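Local coordinates for protein TetR-family transcriptional regulator (Pectobacterium atrosepticum, PDB 2HYT) that probably binds DNA at cis-regulatory sites through an N-terminal helix-turn-helix domain and regulates transcription, probably as a dimer, as other TetR-family members do, at residues A95-A100 with F166-G171; S26-A31 with T39-L44; R74-S79 with M132-D137; T20-F25 with E65-E70; D84-F89 with G191-P196. All coordinates share one frame; numbering follows the deposited sequence.

Interaction 1: residues A95-A100 with F166-G171. With EDO (1,2-ethanediol), chain C; EDO (1,2-ethanediol), chain E.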
# COMPACT_ATOMS: atom_id res chain seq x y z
N ALA A 95 10.64 -10.44 10.15
CA ALA A 95 10.79 -9.40 11.18
C ALA A 95 9.91 -8.18 10.90
O ALA A 95 9.31 -7.59 11.82
CB ALA A 95 12.26 -9.01 11.30
N TYR A 96 9.74 -7.84 9.62
CA TYR A 96 8.84 -6.79 9.22
C TYR A 96 7.40 -7.06 9.69
O TYR A 96 6.69 -6.16 10.20
CB TYR A 96 8.89 -6.58 7.71
CG TYR A 96 8.15 -5.37 7.27
CD1 TYR A 96 6.76 -5.43 7.07
CD2 TYR A 96 8.81 -4.16 7.05
CE1 TYR A 96 6.07 -4.27 6.68
CE2 TYR A 96 8.10 -3.03 6.65
CZ TYR A 96 6.72 -3.10 6.48
OH TYR A 96 5.94 -2.04 6.07
N LEU A 97 6.95 -8.29 9.51
CA LEU A 97 5.64 -8.69 10.00
C LEU A 97 5.57 -8.73 11.52
O LEU A 97 4.57 -8.30 12.11
CB LEU A 97 5.25 -10.06 9.45
CG LEU A 97 5.16 -10.17 7.93
CD1 LEU A 97 4.52 -11.52 7.55
CD2 LEU A 97 4.35 -9.01 7.31
N GLU A 98 6.62 -9.25 12.15
CA GLU A 98 6.71 -9.32 13.63
C GLU A 98 6.62 -7.92 14.25
O GLU A 98 6.03 -7.74 15.32
CB GLU A 98 8.01 -10.00 14.06
CG GLU A 98 7.99 -11.47 13.76
CD GLU A 98 9.34 -12.16 13.86
OE1 GLU A 98 10.40 -11.49 13.95
OE2 GLU A 98 9.32 -13.41 13.83
N MSE A 99 7.16 -6.91 13.56
CA MSE A 99 7.05 -5.52 14.01
C MSE A 99 5.62 -5.02 14.10
O MSE A 99 5.34 -4.09 14.88
CB MSE A 99 7.83 -4.64 13.08
CG MSE A 99 9.22 -4.66 13.36
SE MSE A 99 10.23 -3.69 11.92
CE MSE A 99 11.89 -3.96 12.74
N ALA A 100 4.69 -5.63 13.37
CA ALA A 100 3.28 -5.22 13.40
C ALA A 100 2.61 -5.47 14.75
O ALA A 100 1.50 -5.00 14.97
CB ALA A 100 2.49 -5.91 12.31
N PHE A 166 -0.39 -4.39 7.75
CA PHE A 166 -1.69 -3.75 7.99
C PHE A 166 -2.72 -4.74 8.47
O PHE A 166 -3.45 -4.47 9.46
CB PHE A 166 -2.23 -3.08 6.74
CG PHE A 166 -1.56 -1.78 6.39
CD1 PHE A 166 -1.32 -0.80 7.36
CD2 PHE A 166 -1.29 -1.46 5.06
CE1 PHE A 166 -0.74 0.41 7.00
CE2 PHE A 166 -0.69 -0.25 4.72
CZ PHE A 166 -0.45 0.69 5.71
N TRP A 167 -2.77 -5.87 7.79
CA TRP A 167 -3.73 -6.93 8.05
C TRP A 167 -3.50 -7.45 9.46
O TRP A 167 -4.43 -7.56 10.28
CB TRP A 167 -3.60 -8.03 6.99
CG TRP A 167 -4.51 -9.15 7.21
CD1 TRP A 167 -5.87 -9.17 7.05
CD2 TRP A 167 -4.15 -10.47 7.68
NE1 TRP A 167 -6.36 -10.41 7.35
CE2 TRP A 167 -5.33 -11.22 7.74
CE3 TRP A 167 -2.94 -11.08 8.01
CZ2 TRP A 167 -5.34 -12.53 8.16
CZ3 TRP A 167 -2.96 -12.40 8.42
CH2 TRP A 167 -4.15 -13.09 8.53
N ILE A 168 -2.25 -7.71 9.81
CA ILE A 168 -1.97 -8.23 11.16
C ILE A 168 -2.42 -7.20 12.21
O ILE A 168 -2.98 -7.58 13.25
CB ILE A 168 -0.47 -8.54 11.32
CG1 ILE A 168 -0.10 -9.75 10.47
CG2 ILE A 168 -0.11 -8.77 12.77
CD1 ILE A 168 1.40 -9.91 10.16
N ALA A 169 -2.19 -5.93 11.93
CA ALA A 169 -2.51 -4.84 12.87
C ALA A 169 -4.02 -4.56 12.96
O ALA A 169 -4.43 -3.89 13.90
CB ALA A 169 -1.69 -3.57 12.51
N GLU A 170 -4.82 -5.08 12.01
CA GLU A 170 -6.31 -4.98 12.00
C GLU A 170 -6.98 -6.01 12.92
O GLU A 170 -8.15 -5.84 13.30
CB GLU A 170 -6.87 -5.29 10.61
CG GLU A 170 -6.81 -4.15 9.63
CD GLU A 170 -7.09 -4.56 8.19
OE1 GLU A 170 -7.29 -5.75 7.86
OE2 GLU A 170 -7.10 -3.66 7.36
N GLY A 171 -6.29 -7.11 13.18
CA GLY A 171 -6.85 -8.18 13.99
C GLY A 171 -7.07 -7.75 15.44
O GLY A 171 -6.35 -6.91 16.00
C1 EDO C . -6.04 -6.41 4.29
O1 EDO C . -7.19 -6.70 5.09
C2 EDO C . -5.36 -5.20 4.92
O2 EDO C . -6.26 -4.10 4.97
C1 EDO E . 12.04 -7.29 15.02
O1 EDO E . 13.43 -7.58 14.77
C2 EDO E . 11.11 -8.43 14.68
O2 EDO E . 10.92 -9.25 15.84
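Ile168 reaches from the last turns of helix 150-170 into the angle between Leu97 and Ala100, three residues apart at the C-terminal end of helix 85-98. Its two branches divide the work. The longer one, CG1 and CD1, has CG1 anti to the carbonyl carbon (chi1 -69°), and CD1 ends 3.9 Å from Leu97 CB, the two side chains crossing at about a right angle. The shorter branch turns to the other neighbour: Ile168 CG2 lies 3.9 Å from Ala100 CB. Because Ala100 carries only a methyl group, the backbones come close here, with 5.8 Å between Ala100 CA and Ala169 CA. Ala169 CB sits 4.3 Å from Ala100 O, a carbonyl oxygen that the contact buries and that finds no hydrogen-bonding partner. Leu178 of helix 174-190 touches both Leu97 and Ile168, and Leu110 of helix 103-117 touches both alanines.

The loose, solvent side is that of Glu98, which points away from this apolar seam and accepts a hydrogen bond at OE1 from O2 of an ethanediol, 3.0 Å away. The other flank is polar but firmly tied: Glu170 OE2 forms salt bridges to Arg114 and to Arg126 of the second subunit. Both carboxylate oxygens of Glu170 also hold a second ethanediol, with Glu170 OE2 at 2.6 Å from its O2, while its O1 lies at the edge of the buried Trp167 ring. Both diols probably come from the crystallisation liquor. The contact joins the C-terminal ends of two helices within the all-helical C-terminal domain characteristic of TetR-family regulators.

Interaction 2: residues S26-A31 with T39-L44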
# COMPACT_ATOMS: atom_id res chain seq x y z
N SER A 26 2.46 6.92 23.30
CA SER A 26 2.53 5.53 23.72
C SER A 26 1.70 5.28 24.95
O SER A 26 1.00 4.29 25.04
CB SER A 26 3.98 5.09 24.00
OG SER A 26 4.02 3.74 24.47
N GLU A 27 1.79 6.17 25.92
CA GLU A 27 1.06 6.01 27.16
C GLU A 27 -0.43 6.24 26.97
O GLU A 27 -1.26 5.53 27.56
CB GLU A 27 1.61 6.98 28.23
CG GLU A 27 2.94 6.53 28.82
N ARG A 28 -0.78 7.24 26.17
CA ARG A 28 -2.16 7.72 26.12
C ARG A 28 -2.93 7.41 24.84
O ARG A 28 -4.18 7.42 24.84
CB ARG A 28 -2.16 9.24 26.33
CG ARG A 28 -1.60 9.72 27.67
CD ARG A 28 -2.52 9.24 28.80
NE ARG A 28 -2.41 10.06 30.00
CZ ARG A 28 -3.15 11.12 30.28
NH1 ARG A 28 -4.11 11.52 29.46
NH2 ARG A 28 -2.93 11.80 31.41
N GLY A 29 -2.23 7.15 23.74
CA GLY A 29 -2.86 6.99 22.43
C GLY A 29 -2.83 8.26 21.61
O GLY A 29 -3.03 9.35 22.15
N TYR A 30 -2.60 8.11 20.30
CA TYR A 30 -2.55 9.28 19.41
C TYR A 30 -3.91 9.99 19.34
O TYR A 30 -3.99 11.19 19.57
CB TYR A 30 -2.11 8.88 18.01
CG TYR A 30 -2.15 10.02 17.01
CD1 TYR A 30 -1.11 10.95 16.93
CD2 TYR A 30 -3.22 10.17 16.14
CE1 TYR A 30 -1.15 11.98 16.03
CE2 TYR A 30 -3.26 11.22 15.25
CZ TYR A 30 -2.21 12.12 15.18
OH TYR A 30 -2.30 13.16 14.29
N ALA A 31 -5.00 9.27 19.03
CA ALA A 31 -6.32 9.94 18.88
C ALA A 31 -6.79 10.62 20.15
O ALA A 31 -7.48 11.66 20.12
CB ALA A 31 -7.37 8.94 18.42
N THR A 39 1.06 19.16 25.47
CA THR A 39 1.68 20.32 26.10
C THR A 39 1.56 20.26 27.63
O THR A 39 2.51 20.41 28.37
CB THR A 39 1.06 21.61 25.53
OG1 THR A 39 1.38 21.67 24.12
CG2 THR A 39 1.55 22.87 26.31
N ALA A 40 0.37 19.96 28.10
CA ALA A 40 0.14 19.85 29.54
C ALA A 40 0.92 18.68 30.17
O ALA A 40 1.58 18.87 31.19
CB ALA A 40 -1.40 19.72 29.82
N GLN A 41 0.84 17.48 29.55
CA GLN A 41 1.40 16.27 30.11
C GLN A 41 2.91 16.32 30.16
O GLN A 41 3.51 15.80 31.13
CB GLN A 41 0.90 15.04 29.33
CG GLN A 41 -0.59 14.85 29.60
CD GLN A 41 -1.22 13.73 28.77
OE1 GLN A 41 -0.62 12.67 28.59
NE2 GLN A 41 -2.47 13.94 28.33
N ALA A 42 3.51 17.01 29.19
CA ALA A 42 4.97 17.11 29.10
C ALA A 42 5.51 18.41 29.68
O ALA A 42 6.72 18.66 29.65
CB ALA A 42 5.42 16.89 27.67
N SER A 43 4.63 19.23 30.23
CA SER A 43 4.97 20.53 30.81
C SER A 43 5.76 21.43 29.86
O SER A 43 6.77 22.07 30.24
CB SER A 43 5.72 20.39 32.14
OG SER A 43 5.50 21.58 32.93
N LEU A 44 5.27 21.47 28.61
CA LEU A 44 5.87 22.31 27.57
C LEU A 44 5.33 23.74 27.59
O LEU A 44 4.21 24.01 28.03
CB LEU A 44 5.59 21.69 26.23
CG LEU A 44 5.97 20.21 26.07
CD1 LEU A 44 5.59 19.81 24.60
CD2 LEU A 44 7.43 19.96 26.36
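The backbones stay well apart, Arg28 CA and Gln41 CA 10.1 Å from each other, where the last turn of helix 7-28 meets that of helix 35-42. The second of these helices belongs to the predicted helix-turn-helix motif, and both lie in the DNA-binding domain of the TetR family. Each segment leaves its helix with a positive phi: Gly29 follows helix 7-28 at 97°, and Ser43 closes helix 35-42 in a Schellman motif.

The side chains approach from opposite directions and meet as stacked flat groups, the guanidinium and amide planes 29° apart. Gln41 is extended beyond CG, whereas Arg28 folds at chi2 (-66°), which brings its guanidinium over the amide. As modelled, Gln41 OE1 lies above the centre of the guanidinium, 3.4 Å from Arg28 CZ, without a hydrogen bond. Being at the surface, the pair is probably only loosely held, and crystal neighbours touch both residues and may help to set their conformation. The same stacking places Gln41 NE2 over the guanidinium face and 3.1 Å from Arg28 NH1, an approach of two donors that is unfavourable as modelled and leaves the orientation of the amide doubtful.

Interaction 3: residues R74-S79 with M132-D137. With EDO (1,2-ethanediol), chain D.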
# COMPACT_ATOMS: atom_id res chain seq x y z
N ARG A 74 17.03 -1.47 11.82
CA ARG A 74 16.85 -2.79 12.44
C ARG A 74 16.81 -3.91 11.37
O ARG A 74 17.42 -4.99 11.50
CB ARG A 74 15.57 -2.81 13.27
CG ARG A 74 15.69 -2.04 14.57
CD ARG A 74 14.32 -1.98 15.27
NE ARG A 74 13.81 -3.30 15.60
CZ ARG A 74 12.59 -3.55 16.08
NH1 ARG A 74 11.73 -2.57 16.27
NH2 ARG A 74 12.22 -4.79 16.30
N LEU A 75 16.10 -3.63 10.30
CA LEU A 75 15.91 -4.58 9.24
C LEU A 75 17.20 -4.80 8.44
O LEU A 75 17.55 -5.94 8.10
CB LEU A 75 14.77 -4.15 8.33
CG LEU A 75 13.41 -4.21 9.01
CD1 LEU A 75 12.47 -3.33 8.20
CD2 LEU A 75 12.90 -5.65 9.18
N GLN A 76 17.90 -3.70 8.12
CA GLN A 76 19.18 -3.80 7.41
C GLN A 76 20.16 -4.62 8.25
O GLN A 76 20.92 -5.44 7.69
CB GLN A 76 19.73 -2.42 7.15
CG GLN A 76 21.09 -2.41 6.41
CD GLN A 76 20.96 -2.90 4.98
OE1 GLN A 76 20.09 -2.43 4.22
NE2 GLN A 76 21.85 -3.80 4.60
N ALA A 77 20.14 -4.44 9.57
CA ALA A 77 21.03 -5.20 10.44
C ALA A 77 20.80 -6.71 10.44
O ALA A 77 21.74 -7.49 10.61
CB ALA A 77 20.97 -4.68 11.85
N ILE A 78 19.56 -7.14 10.29
CA ILE A 78 19.27 -8.55 10.21
C ILE A 78 19.97 -9.14 9.00
O ILE A 78 20.62 -10.20 9.10
CB ILE A 78 17.74 -8.80 10.15
CG1 ILE A 78 17.09 -8.45 11.48
CG2 ILE A 78 17.47 -10.26 9.71
CD1 ILE A 78 15.53 -8.44 11.44
N SER A 79 19.85 -8.51 7.83
CA SER A 79 20.46 -9.17 6.65
C SER A 79 21.97 -8.95 6.62
O SER A 79 22.73 -9.79 6.10
CB SER A 79 19.76 -8.76 5.34
OG SER A 79 19.54 -7.38 5.28
N MSE A 132 15.43 -2.99 -0.06
CA MSE A 132 15.20 -4.39 -0.42
C MSE A 132 15.85 -4.74 -1.76
O MSE A 132 16.35 -5.85 -1.94
CB MSE A 132 13.69 -4.68 -0.44
CG MSE A 132 13.35 -6.05 -0.91
SE MSE A 132 14.06 -7.41 0.28
CE MSE A 132 13.02 -7.12 1.95
N GLN A 133 15.84 -3.80 -2.70
CA GLN A 133 16.49 -3.99 -4.00
C GLN A 133 17.97 -4.36 -3.84
O GLN A 133 18.46 -5.25 -4.54
CB GLN A 133 16.36 -2.72 -4.85
CG GLN A 133 17.01 -2.83 -6.21
CD GLN A 133 16.89 -1.53 -6.96
OE1 GLN A 133 16.07 -0.67 -6.59
NE2 GLN A 133 17.68 -1.39 -8.00
N ARG A 134 18.69 -3.67 -2.95
CA ARG A 134 20.12 -3.96 -2.71
C ARG A 134 20.29 -5.42 -2.30
O ARG A 134 21.17 -6.14 -2.81
CB ARG A 134 20.70 -3.08 -1.59
CG ARG A 134 20.95 -1.64 -1.98
CD ARG A 134 21.65 -0.89 -0.84
NE ARG A 134 20.71 -0.48 0.20
CZ ARG A 134 21.00 -0.37 1.50
NH1 ARG A 134 22.21 -0.64 1.97
NH2 ARG A 134 20.06 0.03 2.34
N LEU A 135 19.43 -5.86 -1.40
CA LEU A 135 19.49 -7.24 -0.95
C LEU A 135 19.16 -8.27 -2.08
O LEU A 135 19.83 -9.26 -2.27
CB LEU A 135 18.58 -7.41 0.26
CG LEU A 135 18.50 -8.81 0.86
CD1 LEU A 135 19.88 -9.34 1.25
CD2 LEU A 135 17.56 -8.80 2.10
N ILE A 136 18.05 -8.05 -2.79
CA ILE A 136 17.68 -8.90 -3.92
C ILE A 136 18.78 -8.97 -4.97
O ILE A 136 19.07 -10.05 -5.46
CB ILE A 136 16.33 -8.44 -4.51
CG1 ILE A 136 15.26 -8.67 -3.48
CG2 ILE A 136 16.04 -9.15 -5.81
CD1 ILE A 136 15.01 -10.16 -3.17
N ASP A 137 19.35 -7.84 -5.35
CA ASP A 137 20.45 -7.75 -6.33
C ASP A 137 21.58 -8.68 -5.89
O ASP A 137 22.10 -9.49 -6.66
CB ASP A 137 20.91 -6.29 -6.41
CG ASP A 137 21.95 -6.06 -7.47
OD1 ASP A 137 23.09 -6.53 -7.27
OD2 ASP A 137 21.66 -5.33 -8.46
C1 EDO D . 11.03 1.56 15.92
O1 EDO D . 12.00 0.50 15.98
C2 EDO D . 10.47 1.70 17.33
O2 EDO D . 9.06 1.56 17.35
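The amide of Gln76 and the guanidinium of Arg134 meet with their planes 26° apart, though the side chains cross at about a right angle. In one of the two modelled conformers of Arg134, Gln76 OE1 approaches the guanidinium obliquely, 3.1 Å from Arg134 NH2, and the angle is too poor for a hydrogen bond; any attraction is probably mainly electrostatic. The firmer partner of the amide is Asp80, which takes a hydrogen bond from Gln76 NE2 within the same helix. A bend at chi2 (68°) swings the Gln76 amide toward helix 122-141. At the edge of another guanidinium, that of Arg74, an ethanediol oxygen lies in plane: Arg74 NH1 donates to its O1 over 3.1 Å at 162°, and Arg74 NH2 forms a salt bridge to Glu102.

The contact joins helix 56-81, the long helix that runs from the DNA-binding domain of this TetR-type fold into its C-terminal helical body, to helix 122-141 of that body. Beside the polar pair, Leu135 brings both methyl groups to Ser79: CD2 is 3.9 Å from Ser79 CB and CD1 is 4.1 Å from the same atom. Leu135 CG lies anti to the backbone N, which turns the branched end to the serine. The hydroxyl of Ser79 is hydrogen-bonded to Arg92 of helix 85-98.

Interaction 4: residues T20-F25 with E65-E70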
# COMPACT_ATOMS: atom_id res chain seq x y z
N THR A 20 9.45 13.18 23.13
CA THR A 20 8.39 13.30 24.16
C THR A 20 7.03 12.98 23.59
O THR A 20 6.25 12.28 24.22
CB THR A 20 8.38 14.70 24.75
OG1 THR A 20 9.59 14.84 25.48
CG2 THR A 20 7.14 14.94 25.68
N ALA A 21 6.75 13.47 22.38
CA ALA A 21 5.46 13.14 21.75
C ALA A 21 5.32 11.63 21.62
O ALA A 21 4.27 11.07 21.90
CB ALA A 21 5.32 13.82 20.36
N ARG A 22 6.39 10.95 21.19
CA ARG A 22 6.35 9.49 21.10
C ARG A 22 6.03 8.84 22.43
O ARG A 22 5.24 7.88 22.50
CB ARG A 22 7.68 8.96 20.56
CG ARG A 22 7.79 9.15 19.09
CD ARG A 22 9.15 8.68 18.56
NE ARG A 22 9.31 7.23 18.59
CZ ARG A 22 10.42 6.62 18.18
NH1 ARG A 22 11.46 7.33 17.76
NH2 ARG A 22 10.51 5.30 18.19
N LYS A 23 6.63 9.33 23.50
CA LYS A 23 6.41 8.74 24.83
C LYS A 23 4.96 8.94 25.26
O LYS A 23 4.31 7.99 25.71
CB LYS A 23 7.34 9.36 25.84
CG LYS A 23 7.27 8.75 27.22
CD LYS A 23 8.43 9.29 28.08
CE LYS A 23 8.64 8.47 29.33
NZ LYS A 23 9.33 7.17 29.02
N VAL A 24 4.44 10.15 25.08
CA VAL A 24 3.04 10.45 25.47
C VAL A 24 2.03 9.69 24.62
O VAL A 24 1.09 9.09 25.16
CB VAL A 24 2.78 11.97 25.52
CG1 VAL A 24 1.31 12.28 25.81
CG2 VAL A 24 3.69 12.58 26.58
N PHE A 25 2.25 9.64 23.31
CA PHE A 25 1.33 8.94 22.44
C PHE A 25 1.31 7.44 22.83
O PHE A 25 0.29 6.76 22.67
CB PHE A 25 1.68 9.10 20.96
CG PHE A 25 1.43 10.47 20.37
CD1 PHE A 25 0.38 11.29 20.81
CD2 PHE A 25 2.22 10.91 19.31
CE1 PHE A 25 0.14 12.53 20.22
CE2 PHE A 25 1.99 12.15 18.72
CZ PHE A 25 0.96 12.97 19.19
N GLU A 65 8.42 9.45 10.43
CA GLU A 65 9.73 9.53 9.81
C GLU A 65 10.82 8.93 10.72
O GLU A 65 11.69 8.18 10.25
CB GLU A 65 10.05 10.96 9.42
CG GLU A 65 11.45 11.15 8.87
CD GLU A 65 11.74 12.60 8.50
OE1 GLU A 65 11.32 13.53 9.24
OE2 GLU A 65 12.45 12.79 7.49
N GLN A 66 10.79 9.26 12.02
CA GLN A 66 11.79 8.74 12.96
C GLN A 66 11.64 7.25 13.14
O GLN A 66 12.61 6.51 13.12
CB GLN A 66 11.64 9.35 14.33
CG GLN A 66 12.36 10.61 14.58
CD GLN A 66 12.46 10.87 16.08
OE1 GLN A 66 11.63 10.40 16.86
NE2 GLN A 66 13.51 11.56 16.48
N ILE A 67 10.41 6.81 13.35
CA ILE A 67 10.13 5.40 13.47
C ILE A 67 10.59 4.64 12.22
O ILE A 67 11.23 3.59 12.36
CB ILE A 67 8.64 5.13 13.74
CG1 ILE A 67 8.24 5.71 15.09
CG2 ILE A 67 8.37 3.64 13.74
CD1 ILE A 67 6.70 5.64 15.41
N ASP A 68 10.31 5.16 11.04
CA ASP A 68 10.71 4.53 9.78
C ASP A 68 12.22 4.32 9.73
O ASP A 68 12.70 3.25 9.33
CB ASP A 68 10.31 5.41 8.61
CG ASP A 68 8.82 5.32 8.25
OD1 ASP A 68 8.09 4.49 8.81
OD2 ASP A 68 8.40 6.13 7.39
N ALA A 69 12.96 5.36 10.11
CA ALA A 69 14.42 5.29 10.11
C ALA A 69 14.94 4.22 11.04
O ALA A 69 15.87 3.49 10.70
CB ALA A 69 15.05 6.67 10.44
N GLU A 70 14.33 4.11 12.21
CA GLU A 70 14.66 3.08 13.18
C GLU A 70 14.36 1.69 12.63
O GLU A 70 15.17 0.78 12.80
CB GLU A 70 13.91 3.32 14.48
CG GLU A 70 14.47 4.60 15.17
CD GLU A 70 13.71 5.02 16.40
OE1 GLU A 70 12.91 4.23 16.92
OE2 GLU A 70 13.87 6.19 16.84
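Arg22 links helix 7-28 of the DNA-binding domain to helix 56-81, the long helix that in the TetR fold leads on into the C-terminal domain. The two short helical segments run at 91° to each other with axes 12.4 Å apart, a separation that one long side chain can bridge. From CB, which points toward the other helix, the chain runs straight through CG. CD comes beside Gln66, 3.5 Å from its OE1 in the modelled conformer of that residue. At chi3 the chain bends and turns the guanidinium to Glu70, with NE passing near Ile67 CG1. That same CG1 lies 3.7 Å above the guanidinium plane, offset toward its rim, and so gives one face an apolar backing.

At the tip, a third bond across the contact accompanies the two made to Glu70 and is less well aimed: in the modelled conformer of Gln66, Arg22 NH1 donates to Gln66 OE1 over 3.2 Å, the acceptor near the guanidinium plane but the donor nitrogen standing 52° out of the plane of the amide carbonyl. Glu104 of helix 103-117 adds a second acidic partner at NH2, drawing a third helix into the network. The paired bonds to Glu70 restrict rotation of the charged group, and the ion pair should favour the ionised form of Glu70. Both carboxylate oxygens are met on their syn sides, although the carboxylate is twisted from the guanidinium plane. Two nitrogens grip it end-on: Arg22 NH2 donates to Glu70 OE1 over 2.9 Å, and Arg22 NH1 donates to Glu70 OE2 over 2.8 Å in a nearly straight bond (174°).

Interaction 5: residues D84-F89 with G191-P196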
# COMPACT_ATOMS: atom_id res chain seq x y z
N ASP A 84 23.76 -17.05 6.76
CA ASP A 84 23.32 -17.52 5.44
C ASP A 84 22.45 -16.41 4.85
O ASP A 84 21.53 -15.97 5.49
CB ASP A 84 22.48 -18.78 5.56
CG ASP A 84 22.00 -19.27 4.23
OD1 ASP A 84 22.82 -19.81 3.47
OD2 ASP A 84 20.84 -19.05 3.89
N ASP A 85 22.74 -15.95 3.64
CA ASP A 85 22.06 -14.76 3.15
C ASP A 85 20.59 -15.00 2.81
O ASP A 85 19.75 -14.09 2.99
CB ASP A 85 22.83 -14.13 2.02
CG ASP A 85 24.24 -13.67 2.47
OD1 ASP A 85 24.39 -13.34 3.67
OD2 ASP A 85 25.17 -13.71 1.66
N TRP A 86 20.27 -16.20 2.34
CA TRP A 86 18.86 -16.51 2.09
C TRP A 86 18.07 -16.52 3.40
O TRP A 86 16.98 -15.92 3.49
CB TRP A 86 18.69 -17.86 1.40
CG TRP A 86 17.26 -18.23 1.22
CD1 TRP A 86 16.62 -19.29 1.80
CD2 TRP A 86 16.27 -17.55 0.43
NE1 TRP A 86 15.30 -19.31 1.42
CE2 TRP A 86 15.06 -18.26 0.58
CE3 TRP A 86 16.29 -16.45 -0.40
CZ2 TRP A 86 13.87 -17.87 -0.07
CZ3 TRP A 86 15.12 -16.06 -1.03
CH2 TRP A 86 13.93 -16.79 -0.88
N GLU A 87 18.63 -17.14 4.43
CA GLU A 87 17.95 -17.17 5.73
C GLU A 87 17.87 -15.77 6.33
O GLU A 87 16.89 -15.43 6.97
CB GLU A 87 18.63 -18.16 6.69
CG GLU A 87 18.61 -19.60 6.20
CD GLU A 87 17.21 -20.18 6.07
OE1 GLU A 87 16.31 -19.78 6.82
OE2 GLU A 87 17.03 -21.06 5.21
N GLY A 88 18.88 -14.95 6.08
CA GLY A 88 18.85 -13.58 6.54
C GLY A 88 17.72 -12.79 5.87
O GLY A 88 17.07 -11.92 6.47
N PHE A 89 17.50 -13.06 4.59
CA PHE A 89 16.41 -12.41 3.84
C PHE A 89 15.06 -12.87 4.38
O PHE A 89 14.19 -12.03 4.61
CB PHE A 89 16.57 -12.75 2.34
CG PHE A 89 15.31 -12.56 1.54
CD1 PHE A 89 14.94 -11.32 1.15
CD2 PHE A 89 14.53 -13.64 1.17
CE1 PHE A 89 13.79 -11.14 0.38
CE2 PHE A 89 13.40 -13.48 0.41
CZ PHE A 89 13.02 -12.20 0.02
N GLY A 191 9.48 -19.63 -3.98
CA GLY A 191 9.56 -19.66 -5.44
C GLY A 191 10.69 -18.81 -5.97
O GLY A 191 11.12 -18.97 -7.11
N LEU A 192 11.20 -17.89 -5.16
CA LEU A 192 12.34 -17.08 -5.60
C LEU A 192 13.62 -17.86 -5.76
O LEU A 192 14.52 -17.41 -6.48
CB LEU A 192 12.58 -15.96 -4.61
CG LEU A 192 11.36 -15.06 -4.40
CD1 LEU A 192 11.81 -13.89 -3.55
CD2 LEU A 192 10.74 -14.62 -5.69
N LEU A 193 13.75 -19.01 -5.08
CA LEU A 193 14.99 -19.77 -5.10
C LEU A 193 15.25 -20.44 -6.45
O LEU A 193 14.32 -20.94 -7.09
CB LEU A 193 14.99 -20.84 -4.04
CG LEU A 193 15.09 -20.39 -2.59
CD1 LEU A 193 14.77 -21.52 -1.59
CD2 LEU A 193 16.50 -19.85 -2.26
N VAL A 194 16.51 -20.40 -6.88
CA VAL A 194 16.95 -21.16 -8.04
C VAL A 194 16.82 -22.67 -7.73
O VAL A 194 16.25 -23.42 -8.53
CB VAL A 194 18.41 -20.83 -8.41
CG1 VAL A 194 18.95 -21.78 -9.45
CG2 VAL A 194 18.49 -19.38 -8.93
N LYS A 195 17.32 -23.06 -6.57
CA LYS A 195 17.40 -24.44 -6.11
C LYS A 195 16.63 -24.57 -4.79
O LYS A 195 16.98 -23.93 -3.80
CB LYS A 195 18.86 -24.84 -5.89
CG LYS A 195 19.05 -26.26 -5.33
N PRO A 196 15.56 -25.38 -4.77
CA PRO A 196 14.82 -25.54 -3.51
C PRO A 196 15.67 -26.09 -2.38
O PRO A 196 16.61 -26.86 -2.62
CB PRO A 196 13.71 -26.54 -3.86
CG PRO A 196 13.57 -26.45 -5.38
CD PRO A 196 14.97 -26.18 -5.86
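Leu193 lies over one face of the Trp86 indole, and the two side chains cross at a slant. Its CD2 methyl sits 3.6 Å from the centroid of the five-membered ring and 16° off the ring normal, a well-centred CH-pi contact. The other methyl, CD1, leans toward the nitrogen side, 3.8 Å from Trp86 NE1, while CG lies toward CE2 and CZ2. Trp86 has CG anti to the backbone N (chi1 176°), which sends the ring out toward the C-terminal tail.

Leu192 meets the aromatic residues differently, crossing each at about a right angle. Its CB is 4.1 Å from Trp86 CH2, and its CD1 is 4.1 Å from Phe89 CZ. Leu192 thus touches both aromatic residues, while Leu193 takes the face of Trp86. Asp84 caps helix 85-98: its OD2 accepts from Glu87 N over 3.0 Å and also forms a salt bridge to Arg197 near the chain end. Leu192 further packs on Leu188 of the second subunit, at the dimer interface. Across the two segments the contact is wholly apolar, so burial and dispersion, with the CH-pi contact, probably contribute to holding the tail after helix 174-190, alongside backbone hydrogen bonds of Leu192 with Ala146 and Val194 with Val144.

Interactions 2 and 4 share helix 7-28 in the DNA-binding half and touch, Gln41 OE1 lying 3.4 Å from Val24 CG1; interaction 2 includes part of the predicted helix-turn-helix. Helix 56-81 carries interaction 4 and then, a few residues further on, interaction 3, their centres 22 Å apart. Interaction 3 joins the remaining two: Ile78 CD1 packs 3.3 Å from Ala95 CB of interaction 1, and Leu135 CD2 lies 3.8 Å from Phe89 CD1 of interaction 5. Interactions 1 and 5 occupy different parts of helix 85-98, with centres about 23 Å apart, and both reach the second subunit. The centres of interactions 2 and 5 are about 44 Å apart.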